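Long-range contacts in organophosphorus hydrolase (PDB 4LE6), which probably hydrolyses organophosphate triesters, using a pair of zinc ions held in a metallo-beta-lactamase fold: residues A[87-92]-A[292-297]; A[103-108]-A[135-140]; A[109-114]-A[141-146]; A[224-229]-A[264-269]. One frame throughout, in Å; residues are numbered along the deposited sequence.

Contact 1: A[87-92]-A[292-297]. With ZN (zinc ion), chain K.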
loop_
_atom_site.group_PDB
_atom_site.type_symbol
_atom_site.label_atom_id
_atom_site.label_comp_id
_atom_site.label_asym_id
_atom_site.label_seq_id
_atom_site.Cartn_x
_atom_site.Cartn_y
_atom_site.Cartn_z
ATOM N N THR A 87 -13.463 -4.459 -5.023
ATOM C CA THR A 87 -13.562 -3.355 -4.107
ATOM C C THR A 87 -13.296 -3.843 -2.682
ATOM O O THR A 87 -13.891 -4.812 -2.218
ATOM C CB THR A 87 -14.940 -2.704 -4.204
ATOM O OG1 THR A 87 -15.146 -2.216 -5.536
ATOM C CG2 THR A 87 -15.069 -1.545 -3.224
ATOM N N ALA A 88 -12.394 -3.144 -2.007
ATOM C CA ALA A 88 -12.007 -3.446 -0.636
ATOM C C ALA A 88 -13.092 -2.981 0.309
ATOM O O ALA A 88 -13.838 -2.041 -0.004
ATOM C CB ALA A 88 -10.715 -2.723 -0.296
ATOM N N VAL A 89 -13.179 -3.646 1.453
ATOM C CA VAL A 89 -14.045 -3.227 2.545
ATOM C C VAL A 89 -13.157 -3.165 3.787
ATOM O O VAL A 89 -12.578 -4.173 4.194
ATOM C CB VAL A 89 -15.181 -4.231 2.762
ATOM C CG1 VAL A 89 -16.036 -3.844 3.971
ATOM C CG2 VAL A 89 -16.044 -4.331 1.515
ATOM N N ASN A 90 -13.011 -1.975 4.360
ATOM C CA ASN A 90 -12.131 -1.774 5.497
ATOM C C ASN A 90 -12.873 -1.330 6.761
ATOM O O ASN A 90 -13.939 -0.716 6.696
ATOM C CB ASN A 90 -11.075 -0.724 5.166
ATOM C CG ASN A 90 -10.356 -1.003 3.867
ATOM O OD1 ASN A 90 -9.921 -2.129 3.594
ATOM N ND2 ASN A 90 -10.191 0.038 3.067
ATOM N N ALA A 91 -12.304 -1.655 7.911
ATOM C CA ALA A 91 -12.773 -1.104 9.181
ATOM C C ALA A 91 -11.556 -0.542 9.910
ATOM O O ALA A 91 -10.416 -0.812 9.507
ATOM C CB ALA A 91 -13.452 -2.154 9.995
ATOM N N TYR A 92 -11.784 0.244 10.959
ATOM C CA TYR A 92 -10.655 0.887 11.642
ATOM C C TYR A 92 -10.749 0.792 13.151
ATOM O O TYR A 92 -11.789 1.062 13.714
ATOM C CB TYR A 92 -10.550 2.340 11.181
ATOM C CG TYR A 92 -10.273 2.369 9.704
ATOM C CD1 TYR A 92 -8.971 2.272 9.225
ATOM C CD2 TYR A 92 -11.311 2.396 8.784
ATOM C CE1 TYR A 92 -8.711 2.271 7.886
ATOM C CE2 TYR A 92 -11.052 2.381 7.435
ATOM C CZ TYR A 92 -9.744 2.301 6.998
ATOM O OH TYR A 92 -9.472 2.268 5.642
ATOM N N GLY A 292 -10.788 5.325 4.701
ATOM C CA GLY A 292 -11.935 5.134 3.828
ATOM C C GLY A 292 -12.314 3.684 3.630
ATOM O O GLY A 292 -11.530 2.864 3.126
ATOM N N ALA A 293 -13.559 3.382 3.959
ATOM C CA ALA A 293 -14.046 2.013 3.986
ATOM C C ALA A 293 -13.845 1.270 2.677
ATOM O O ALA A 293 -13.702 0.037 2.668
ATOM C CB ALA A 293 -15.511 1.997 4.361
ATOM N N HIS A 294 -13.844 1.993 1.560
ATOM C CA HIS A 294 -13.724 1.337 0.251
ATOM C C HIS A 294 -12.544 1.826 -0.574
ATOM O O HIS A 294 -12.480 1.613 -1.795
ATOM C CB HIS A 294 -15.035 1.472 -0.528
ATOM C CG HIS A 294 -16.192 0.842 0.180
ATOM N ND1 HIS A 294 -16.195 -0.487 0.547
ATOM C CD2 HIS A 294 -17.356 1.362 0.634
ATOM C CE1 HIS A 294 -17.313 -0.761 1.189
ATOM N NE2 HIS A 294 -18.033 0.344 1.264
ATOM N N LEU A 295 -11.582 2.437 0.100
ATOM C CA LEU A 295 -10.332 2.812 -0.543
ATOM C C LEU A 295 -9.407 1.589 -0.460
ATOM O O LEU A 295 -9.602 0.741 0.407
ATOM C CB LEU A 295 -9.716 4.036 0.147
ATOM C CG LEU A 295 -10.620 5.275 0.137
ATOM C CD1 LEU A 295 -9.962 6.424 0.893
ATOM C CD2 LEU A 295 -10.966 5.705 -1.285
ATOM N N PRO A 296 -8.435 1.478 -1.376
ATOM C CA PRO A 296 -7.517 0.332 -1.360
ATOM C C PRO A 296 -6.847 0.206 -0.003
ATOM O O PRO A 296 -6.360 1.195 0.542
ATOM C CB PRO A 296 -6.523 0.668 -2.463
ATOM C CG PRO A 296 -7.274 1.586 -3.382
ATOM C CD PRO A 296 -8.098 2.418 -2.458
ATOM N N PHE A 297 -6.911 -0.987 0.571
ATOM C CA PHE A 297 -6.465 -1.211 1.941
ATOM C C PHE A 297 -4.993 -0.834 2.034
ATOM O O PHE A 297 -4.236 -1.130 1.101
ATOM C CB PHE A 297 -6.646 -2.695 2.296
ATOM C CG PHE A 297 -6.144 -3.033 3.640
ATOM C CD1 PHE A 297 -6.940 -2.828 4.751
ATOM C CD2 PHE A 297 -4.853 -3.512 3.813
ATOM C CE1 PHE A 297 -6.464 -3.097 6.019
ATOM C CE2 PHE A 297 -4.376 -3.784 5.077
ATOM C CZ PHE A 297 -5.189 -3.573 6.183
HETATM ZN ZN ZN K . -19.865 0.287 2.195
HETATM O O HOH W 1 -11.275 -0.655 -3.153
HETATM O O HOH W 2 -21.617 -0.033 1.795
#
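The carboxamide of Asn-90 lies across the type I turn from Gly-292 to Leu-295. Its CG stands beside the backbone N and opposite the carbonyl carbon (chi1 -51°), which aims the amide at the turn. Asn-90 ND2 donates to Leu-295 O at 2.8 Å and to Gly-292 O at 3.1 Å. Both acceptors lie close to the amide plane, so the two bonds fix the rotation of the group. Gly-292 O also takes the turn's own bond from Leu-295 N, on the opposite face of its plane from ND2. Asn-90 OD1 is buried without a polar partner and meets the ring edge of Phe-297, 3.3 Å from CD1. The backbone joins in: Asn-90 N donates to Ala-293 O at 2.7 Å. His-294 ND1 gives a straight bond (167°) to Ala-88 O at 2.9 Å, in the plane of the ring. This holds the imidazole with NE2 on zinc at 2.1 Å. Ala-293 CB covers one ring face, and Val-89 CG2 sits at the edge near CE1. Asp-143, His-144, Asp-247 and a water complete the metal site. The contact joins the two sheets of the alpha-beta/beta-alpha sandwich at the dinuclear zinc centre of a metallo-beta-lactamase fold.

Contact 2: A[103-108]-A[135-140]. With ZN (zinc ion), chain J.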
loop_
_atom_site.group_PDB
_atom_site.type_symbol
_atom_site.label_atom_id
_atom_site.label_comp_id
_atom_site.label_asym_id
_atom_site.label_seq_id
_atom_site.Cartn_x
_atom_site.Cartn_y
_atom_site.Cartn_z
ATOM N N ILE A 103 -14.428 1.357 14.316
ATOM C CA ILE A 103 -15.333 2.005 13.372
ATOM C C ILE A 103 -15.616 1.045 12.213
ATOM O O ILE A 103 -14.693 0.674 11.471
ATOM C CB ILE A 103 -14.743 3.312 12.814
ATOM C CG1 ILE A 103 -14.288 4.231 13.955
ATOM C CG2 ILE A 103 -15.771 4.036 11.971
ATOM C CD1 ILE A 103 -12.840 4.058 14.375
ATOM N N ASP A 104 -16.894 0.680 12.090
ATOM C CA ASP A 104 -17.418 -0.320 11.163
ATOM C C ASP A 104 -16.866 -1.699 11.476
ATOM O O ASP A 104 -15.925 -1.823 12.253
ATOM C CB ASP A 104 -17.219 0.106 9.716
ATOM C CG ASP A 104 -18.090 1.294 9.351
ATOM O OD1 ASP A 104 -19.055 1.556 10.106
ATOM O OD2 ASP A 104 -17.839 1.953 8.313
ATOM N N THR A 105 -17.487 -2.731 10.918
ATOM C CA THR A 105 -17.219 -4.095 11.353
ATOM C C THR A 105 -17.151 -5.086 10.217
ATOM O O THR A 105 -17.072 -6.299 10.443
ATOM C CB THR A 105 -18.308 -4.601 12.326
ATOM O OG1 THR A 105 -19.550 -4.782 11.627
ATOM C CG2 THR A 105 -18.484 -3.637 13.456
ATOM N N GLY A 106 -17.138 -4.587 8.991
ATOM C CA GLY A 106 -17.163 -5.469 7.842
ATOM C C GLY A 106 -18.512 -6.164 7.687
ATOM O O GLY A 106 -19.512 -5.745 8.291
ATOM N N ALA A 107 -18.534 -7.225 6.884
ATOM C CA ALA A 107 -19.773 -7.808 6.369
ATOM C C ALA A 107 -20.118 -9.160 6.964
ATOM O O ALA A 107 -21.146 -9.735 6.615
ATOM C CB ALA A 107 -19.675 -7.949 4.864
ATOM N N ALA A 108 -19.257 -9.681 7.834
ATOM C CA ALA A 108 -19.388 -11.070 8.266
ATOM C C ALA A 108 -19.628 -11.935 7.026
ATOM O O ALA A 108 -18.858 -11.857 6.073
ATOM C CB ALA A 108 -20.516 -11.204 9.279
ATOM N N VAL A 135 -18.124 0.662 19.549
ATOM C CA VAL A 135 -18.201 0.456 18.105
ATOM C C VAL A 135 -18.987 1.622 17.502
ATOM O O VAL A 135 -20.102 1.893 17.939
ATOM C CB VAL A 135 -18.893 -0.870 17.742
ATOM C CG1 VAL A 135 -19.046 -1.001 16.221
ATOM C CG2 VAL A 135 -18.101 -2.063 18.286
ATOM N N LEU A 136 -18.395 2.330 16.537
ATOM C CA LEU A 136 -19.083 3.412 15.834
ATOM C C LEU A 136 -19.399 2.943 14.424
ATOM O O LEU A 136 -18.506 2.508 13.704
ATOM C CB LEU A 136 -18.203 4.667 15.746
ATOM C CG LEU A 136 -17.513 5.116 17.033
ATOM C CD1 LEU A 136 -16.513 6.226 16.739
ATOM C CD2 LEU A 136 -18.541 5.558 18.047
ATOM N N LEU A 137 -20.656 3.034 14.011
ATOM C CA LEU A 137 -21.017 2.656 12.649
ATOM C C LEU A 137 -21.169 3.902 11.796
ATOM O O LEU A 137 -21.906 4.819 12.186
ATOM C CB LEU A 137 -22.346 1.903 12.651
ATOM C CG LEU A 137 -22.352 0.546 13.354
ATOM C CD1 LEU A 137 -23.754 -0.035 13.270
ATOM C CD2 LEU A 137 -21.334 -0.380 12.727
ATOM N N THR A 138 -20.508 3.952 10.630
ATOM C CA THR A 138 -20.700 5.095 9.732
ATOM C C THR A 138 -22.126 5.067 9.185
ATOM O O THR A 138 -22.743 6.107 9.014
ATOM C CB THR A 138 -19.686 5.132 8.573
ATOM O OG1 THR A 138 -19.748 3.908 7.828
ATOM C CG2 THR A 138 -18.302 5.302 9.133
ATOM N N HIS A 139 -22.639 3.863 8.933
ATOM C CA HIS A 139 -24.002 3.663 8.459
ATOM C C HIS A 139 -24.347 2.184 8.581
ATOM O O HIS A 139 -23.492 1.375 8.944
ATOM C CB HIS A 139 -24.198 4.159 7.005
ATOM C CG HIS A 139 -23.335 3.474 5.982
ATOM N ND1 HIS A 139 -21.961 3.428 6.069
ATOM C CD2 HIS A 139 -23.653 2.889 4.798
ATOM C CE1 HIS A 139 -21.472 2.810 5.005
ATOM N NE2 HIS A 139 -22.480 2.464 4.222
ATOM N N LEU A 140 -25.586 1.826 8.265
ATOM C CA LEU A 140 -26.108 0.496 8.595
ATOM C C LEU A 140 -26.055 -0.516 7.465
ATOM O O LEU A 140 -26.637 -1.614 7.556
ATOM C CB LEU A 140 -27.555 0.619 9.107
ATOM C CG LEU A 140 -27.699 1.418 10.399
ATOM C CD1 LEU A 140 -29.165 1.436 10.869
ATOM C CD2 LEU A 140 -26.769 0.872 11.498
HETATM ZN ZN ZN J . -22.613 1.821 2.142
HETATM O O HOH W 2 -21.617 -0.033 1.795
#
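Asp-104 and Thr-138 form the tight part of this contact. Both carboxylate oxygens of Asp-104 are used. OD1 accepts from Thr-138 N at 2.9 Å on its syn side, and the syn lone pair of OD2 accepts from Thr-138 OG1 at 2.8 Å. Two bonds, one on each oxygen, fix the rotation of the carboxylate. Thr-138 OG1 sits between its own backbone N and carbonyl carbon (chi1 57°). There it also accepts from His-139 ND1 at 2.9 Å, in the plane of that ring. The threonine is thus a second-shell link that turns His-139 NE2 toward zinc, 2.2 Å away. Asp-104 OD2 has a further partner in His-144 ND1, so one carboxylate supports ligands of both metals. Just before, Asp-104 N bonds to Leu-136 O at 2.9 Å, and the side chains of Ile-103 and Leu-136 run side by side, CG1 to CD1 4.1 Å. The other side is looser. Thr-105 CG2 only brushes Val-135 CG1 at 3.9 Å. Beyond it the two chains separate, and Leu-140 is exposed. The pair extends the parallel strands 100-103 and 134-136. Tyr-233 and Phe-235 of strand 231-237 cover Ile-103 and Leu-136, and helix 142-145 packs on Leu-137 and Thr-138.

Contact 3: A[109-114]-A[141-146]. With ZN (zinc ion), chain K; ZN (zinc ion), chain J; EDO (1,2-ethanediol), chain L.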
loop_
_atom_site.group_PDB
_atom_site.type_symbol
_atom_site.label_atom_id
_atom_site.label_comp_id
_atom_site.label_asym_id
_atom_site.label_seq_id
_atom_site.Cartn_x
_atom_site.Cartn_y
_atom_site.Cartn_z
ATOM N N GLN A 109 -20.705 -12.725 7.011
ATOM C CA GLN A 109 -21.017 -13.599 5.876
ATOM C C GLN A 109 -22.162 -13.047 5.011
ATOM O O GLN A 109 -22.680 -13.759 4.154
ATOM C CB GLN A 109 -21.444 -14.990 6.356
ATOM C CG GLN A 109 -20.536 -15.675 7.369
ATOM C CD GLN A 109 -21.349 -16.445 8.425
ATOM O OE1 GLN A 109 -22.076 -15.844 9.229
ATOM N NE2 GLN A 109 -21.247 -17.769 8.409
ATOM N N CYS A 110 -22.559 -11.798 5.239
ATOM C CA CYS A 110 -23.692 -11.207 4.524
ATOM C C CYS A 110 -23.524 -11.168 3.009
ATOM O O CYS A 110 -24.506 -11.256 2.272
ATOM C CB CYS A 110 -23.960 -9.782 5.028
ATOM S SG CYS A 110 -24.942 -9.757 6.576
ATOM N N PHE A 111 -22.286 -11.032 2.547
ATOM C CA PHE A 111 -22.008 -10.939 1.117
ATOM C C PHE A 111 -21.098 -12.073 0.645
ATOM O O PHE A 111 -20.415 -11.950 -0.374
ATOM C CB PHE A 111 -21.368 -9.576 0.805
ATOM C CG PHE A 111 -22.349 -8.444 0.710
ATOM C CD1 PHE A 111 -23.618 -8.647 0.189
ATOM C CD2 PHE A 111 -22.003 -7.170 1.122
ATOM C CE1 PHE A 111 -24.517 -7.616 0.104
ATOM C CE2 PHE A 111 -22.910 -6.126 1.030
ATOM C CZ PHE A 111 -24.163 -6.352 0.523
ATOM N N GLY A 112 -21.085 -13.180 1.383
ATOM C CA GLY A 112 -20.287 -14.326 0.981
ATOM C C GLY A 112 -18.879 -14.395 1.555
ATOM O O GLY A 112 -18.421 -13.496 2.267
ATOM N N PRO A 113 -18.155 -15.459 1.203
ATOM C CA PRO A 113 -16.883 -15.845 1.818
ATOM C C PRO A 113 -15.656 -15.006 1.409
ATOM O O PRO A 113 -14.599 -15.236 1.976
ATOM C CB PRO A 113 -16.717 -17.306 1.368
ATOM C CG PRO A 113 -17.516 -17.420 0.075
ATOM C CD PRO A 113 -18.411 -16.202 -0.041
ATOM N N THR A 114 -15.781 -14.055 0.488
ATOM C CA THR A 114 -14.656 -13.153 0.182
ATOM C C THR A 114 -14.599 -11.980 1.167
ATOM O O THR A 114 -13.706 -11.138 1.095
ATOM C CB THR A 114 -14.719 -12.605 -1.274
ATOM O OG1 THR A 114 -15.855 -11.746 -1.426
ATOM C CG2 THR A 114 -14.782 -13.745 -2.249
ATOM N N HIS A 141 -25.336 -0.180 6.405
ATOM C CA HIS A 141 -25.203 -1.099 5.296
ATOM C C HIS A 141 -24.554 -2.400 5.785
ATOM O O HIS A 141 -23.752 -2.376 6.718
ATOM C CB HIS A 141 -24.362 -0.473 4.174
ATOM C CG HIS A 141 -25.154 0.309 3.173
ATOM N ND1 HIS A 141 -24.558 1.170 2.269
ATOM C CD2 HIS A 141 -26.482 0.343 2.910
ATOM C CE1 HIS A 141 -25.490 1.702 1.500
ATOM N NE2 HIS A 141 -26.666 1.222 1.872
ATOM N N PRO A 142 -24.904 -3.535 5.153
ATOM C CA PRO A 142 -24.396 -4.855 5.546
ATOM C C PRO A 142 -22.880 -4.901 5.674
ATOM O O PRO A 142 -22.376 -5.463 6.654
ATOM C CB PRO A 142 -24.824 -5.757 4.391
ATOM C CG PRO A 142 -25.938 -5.053 3.723
ATOM C CD PRO A 142 -25.667 -3.597 3.894
ATOM N N ASP A 143 -22.171 -4.294 4.721
ATOM C CA ASP A 143 -20.700 -4.366 4.701
ATOM C C ASP A 143 -20.033 -3.520 5.793
ATOM O O ASP A 143 -18.796 -3.462 5.884
ATOM C CB ASP A 143 -20.123 -4.027 3.310
ATOM C CG ASP A 143 -20.608 -2.680 2.763
ATOM O OD1 ASP A 143 -21.824 -2.435 2.790
ATOM O OD2 ASP A 143 -19.775 -1.872 2.270
ATOM N N HIS A 144 -20.856 -2.896 6.635
ATOM C CA HIS A 144 -20.379 -2.106 7.767
ATOM C C HIS A 144 -20.925 -2.629 9.087
ATOM O O HIS A 144 -20.256 -2.555 10.132
ATOM C CB HIS A 144 -20.767 -0.633 7.557
ATOM C CG HIS A 144 -20.198 -0.063 6.300
ATOM N ND1 HIS A 144 -19.042 0.683 6.281
ATOM C CD2 HIS A 144 -20.585 -0.197 5.009
ATOM C CE1 HIS A 144 -18.748 1.000 5.032
ATOM N NE2 HIS A 144 -19.672 0.484 4.240
ATOM N N ALA A 145 -22.133 -3.180 9.040
ATOM C CA ALA A 145 -22.857 -3.507 10.266
ATOM C C ALA A 145 -23.009 -5.001 10.512
ATOM O O ALA A 145 -23.156 -5.407 11.669
ATOM C CB ALA A 145 -24.236 -2.848 10.273
ATOM N N CYS A 146 -22.984 -5.822 9.464
ATOM C CA CYS A 146 -23.204 -7.254 9.674
ATOM C C CYS A 146 -22.131 -7.891 10.564
ATOM O O CYS A 146 -22.379 -8.907 11.207
ATOM C CB CYS A 146 -23.251 -8.005 8.353
ATOM S SG CYS A 146 -24.871 -7.939 7.544
HETATM ZN ZN ZN K . -19.865 0.287 2.195
HETATM ZN ZN ZN J . -22.613 1.821 2.142
HETATM C C1 EDO L . -21.716 -11.678 -4.560
HETATM O O1 EDO L . -20.647 -11.306 -3.678
HETATM C C2 EDO L . -22.928 -12.073 -3.730
HETATM O O2 EDO L . -22.504 -12.230 -2.376
HETATM O O HOH W 2 -21.617 -0.033 1.795
#
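A disulfide between Cys-110 and Cys-146 ties a surface loop to the residue two places after the HxHxDH zinc-binding motif, which runs from His-139 to His-144. The sulfurs SG of Cys-110 and SG of Cys-146 are 2.1 Å apart, with a torsion of -78° about the bond. Beside the bridge, Cys-110 CB rests on Pro-142 CB at 4.2 Å. Phe-111 adds the other apolar touch: its CZ comes obliquely to Pro-142 CG at 3.9 Å, and its CE2 edge meets Asp-143 CB at 4.2 Å. The cross-link is therefore covalent and apolar, and its outer residues are exposed. The polar work is on the inner side. His-141 ND1 binds one zinc. Asp-143 OD2 and His-144 NE2 bind the other, at 2.2 Å and 2.1 Å, and a water bridges both metals. His-141 is also the N-cap, and its O accepts from His-144 N and Ala-145 N. Phe-111 O holds an ethanediol, probably from the crystallisation liquor, only weakly. Loop 109-114 lies between strand 100-103 and helix 118-124, and the short helix 142-145 follows strand 134-136, the parallel neighbour of strand 100-103.

Contact 4: A[224-229]-A[264-269]. With ZN (zinc ion), chain J.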
loop_
_atom_site.group_PDB
_atom_site.type_symbol
_atom_site.label_atom_id
_atom_site.label_comp_id
_atom_site.label_asym_id
_atom_site.label_seq_id
_atom_site.Cartn_x
_atom_site.Cartn_y
_atom_site.Cartn_z
ATOM N N PRO A 224 -24.428 13.052 5.245
ATOM C CA PRO A 224 -25.642 12.341 4.812
ATOM C C PRO A 224 -25.694 12.158 3.300
ATOM O O PRO A 224 -25.059 12.924 2.585
ATOM C CB PRO A 224 -26.784 13.266 5.270
ATOM C CG PRO A 224 -26.156 14.659 5.317
ATOM C CD PRO A 224 -24.709 14.419 5.730
ATOM N N GLY A 225 -26.413 11.147 2.824
ATOM C CA GLY A 225 -26.639 10.984 1.396
ATOM C C GLY A 225 -26.556 9.528 0.979
ATOM O O GLY A 225 -27.558 8.953 0.538
ATOM N N HIS A 226 -25.364 8.947 1.088
ATOM C CA HIS A 226 -25.190 7.533 0.800
ATOM C C HIS A 226 -26.255 6.748 1.576
ATOM O O HIS A 226 -26.925 5.889 1.014
ATOM C CB HIS A 226 -23.778 7.093 1.168
ATOM C CG HIS A 226 -23.532 5.628 1.000
ATOM N ND1 HIS A 226 -23.516 4.998 -0.226
ATOM C CD2 HIS A 226 -23.256 4.671 1.917
ATOM C CE1 HIS A 226 -23.242 3.714 -0.055
ATOM N NE2 HIS A 226 -23.088 3.491 1.238
ATOM N N THR A 227 -26.409 7.057 2.864
ATOM C CA THR A 227 -27.654 6.778 3.578
ATOM C C THR A 227 -28.078 8.061 4.293
ATOM O O THR A 227 -27.257 8.950 4.523
ATOM C CB THR A 227 -27.521 5.669 4.635
ATOM O OG1 THR A 227 -26.620 6.093 5.662
ATOM C CG2 THR A 227 -27.032 4.366 4.021
ATOM N N PRO A 228 -29.360 8.160 4.657
ATOM C CA PRO A 228 -29.837 9.375 5.330
ATOM C C PRO A 228 -29.026 9.713 6.588
ATOM O O PRO A 228 -28.706 10.880 6.802
ATOM C CB PRO A 228 -31.287 9.028 5.693
ATOM C CG PRO A 228 -31.687 7.963 4.700
ATOM C CD PRO A 228 -30.433 7.168 4.470
ATOM N N GLY A 229 -28.646 8.704 7.367
ATOM C CA GLY A 229 -27.912 8.938 8.602
ATOM C C GLY A 229 -26.415 8.786 8.428
ATOM O O GLY A 229 -25.668 8.698 9.403
ATOM N N GLU A 264 -25.090 3.769 -7.688
ATOM C CA GLU A 264 -26.506 3.417 -7.811
ATOM C C GLU A 264 -27.173 3.165 -6.458
ATOM O O GLU A 264 -28.364 3.376 -6.307
ATOM C CB GLU A 264 -26.693 2.174 -8.681
ATOM C CG GLU A 264 -28.066 2.128 -9.357
ATOM C CD GLU A 264 -28.116 2.943 -10.635
ATOM O OE1 GLU A 264 -27.224 3.792 -10.834
ATOM O OE2 GLU A 264 -29.040 2.733 -11.450
ATOM N N PHE A 265 -26.397 2.717 -5.482
ATOM C CA PHE A 265 -26.953 2.375 -4.171
ATOM C C PHE A 265 -26.697 3.434 -3.086
ATOM O O PHE A 265 -26.904 3.175 -1.891
ATOM C CB PHE A 265 -26.451 0.997 -3.747
ATOM C CG PHE A 265 -26.977 -0.116 -4.616
ATOM C CD1 PHE A 265 -28.335 -0.243 -4.863
ATOM C CD2 PHE A 265 -26.113 -1.017 -5.208
ATOM C CE1 PHE A 265 -28.823 -1.259 -5.674
ATOM C CE2 PHE A 265 -26.596 -2.033 -6.011
ATOM C CZ PHE A 265 -27.952 -2.151 -6.247
ATOM N N ASP A 266 -26.275 4.627 -3.502
ATOM C CA ASP A 266 -26.498 5.805 -2.679
ATOM C C ASP A 266 -28.017 5.958 -2.540
ATOM O O ASP A 266 -28.732 5.940 -3.538
ATOM C CB ASP A 266 -25.925 7.063 -3.339
ATOM C CG ASP A 266 -24.414 7.077 -3.372
ATOM O OD1 ASP A 266 -23.775 6.514 -2.463
ATOM O OD2 ASP A 266 -23.857 7.671 -4.318
ATOM N N VAL A 267 -28.522 6.108 -1.320
ATOM C CA VAL A 267 -29.964 6.311 -1.145
ATOM C C VAL A 267 -30.419 7.615 -1.800
ATOM O O VAL A 267 -31.472 7.666 -2.418
ATOM C CB VAL A 267 -30.369 6.328 0.336
ATOM C CG1 VAL A 267 -31.855 6.711 0.487
ATOM C CG2 VAL A 267 -30.083 4.971 0.964
ATOM N N ASP A 268 -29.603 8.650 -1.666
ATOM C CA ASP A 268 -29.861 9.943 -2.279
ATOM C C ASP A 268 -28.588 10.442 -2.966
ATOM O O ASP A 268 -27.691 10.989 -2.315
ATOM C CB ASP A 268 -30.303 10.932 -1.205
ATOM C CG ASP A 268 -30.746 12.239 -1.781
ATOM O OD1 ASP A 268 -30.151 12.702 -2.793
ATOM O OD2 ASP A 268 -31.718 12.787 -1.231
ATOM N N SER A 269 -28.513 10.272 -4.281
ATOM C CA SER A 269 -27.239 10.443 -4.988
ATOM C C SER A 269 -26.794 11.909 -5.058
ATOM O O SER A 269 -25.600 12.202 -4.930
ATOM C CB SER A 269 -27.314 9.821 -6.385
ATOM O OG SER A 269 -28.380 10.369 -7.132
HETATM ZN ZN ZN J . -22.613 1.821 2.142
HETATM O O HOH W 2 -21.617 -0.033 1.795
#
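Gly-225 meets the second segment first, through its backbone. Gly-225 O accepts from Asp-268 N at 3.0 Å, and Asp-268 CB lies beside the same oxygen. Asp-268 is the N-cap of helix 269-286, its OD1 bonded to Gln-271 N. Gly-225 has backbone angles (phi 140°) that suit a residue without a side chain. Gly-225 N bonds to Thr-227 O at 2.9 Å, which closes the small loop. His-226 follows and makes two of the three hydrogen bonds across the contact. His-226 O takes a nearly straight bond from Val-267 N at 2.8 Å. The imidazole CG is opposite the backbone N (chi1 176°), which brings ND1 to the carboxylate of Asp-266. His-226 ND1 donates in the ring plane to Asp-266 OD1 at 2.7 Å, nearly along the C-O axis, and the carboxylate stands nearly square to the ring (83°). Asp-266 OD2 is held in turn by Phe-263 N. This second-shell carboxylate would probably make the imidazole a stronger donor, and it helps orient the ring, whose NE2 is on zinc at 2.0 Å. Further along, Thr-227 CA lies 4.0 Å from Val-267 CG2. Pro-228 CD reaches the same methyl at 4.2 Å, on the outer, more exposed side. A metal-binding histidine backed by a carboxylate is a recurring feature of zinc sites. Here it belongs to the site completed by His-139, His-141, Asp-247 and a water in the metallo-beta-lactamase fold.

In the fold
Contacts 1 and 2 are buried, contact 4 is partly so, and contact 3 lies at the surface. Contacts 1 and 2 reach the same mixed sheet, where Tyr-92 O probably bonds to Ile-103 N. Contacts 2 and 3 interlock along the chain and share Thr-105 OG1 to His-144 O, a probable hydrogen bond. Contact 4 stands apart in sequence but meets contacts 2 and 3 at one zinc; contacts 1 and 3 share the other. One water belongs to all four. The chemistry follows the place: amide and backbone bonds in contact 1, carboxylate bonds in contacts 2 and 4, and a disulfide with apolar packing in contact 3.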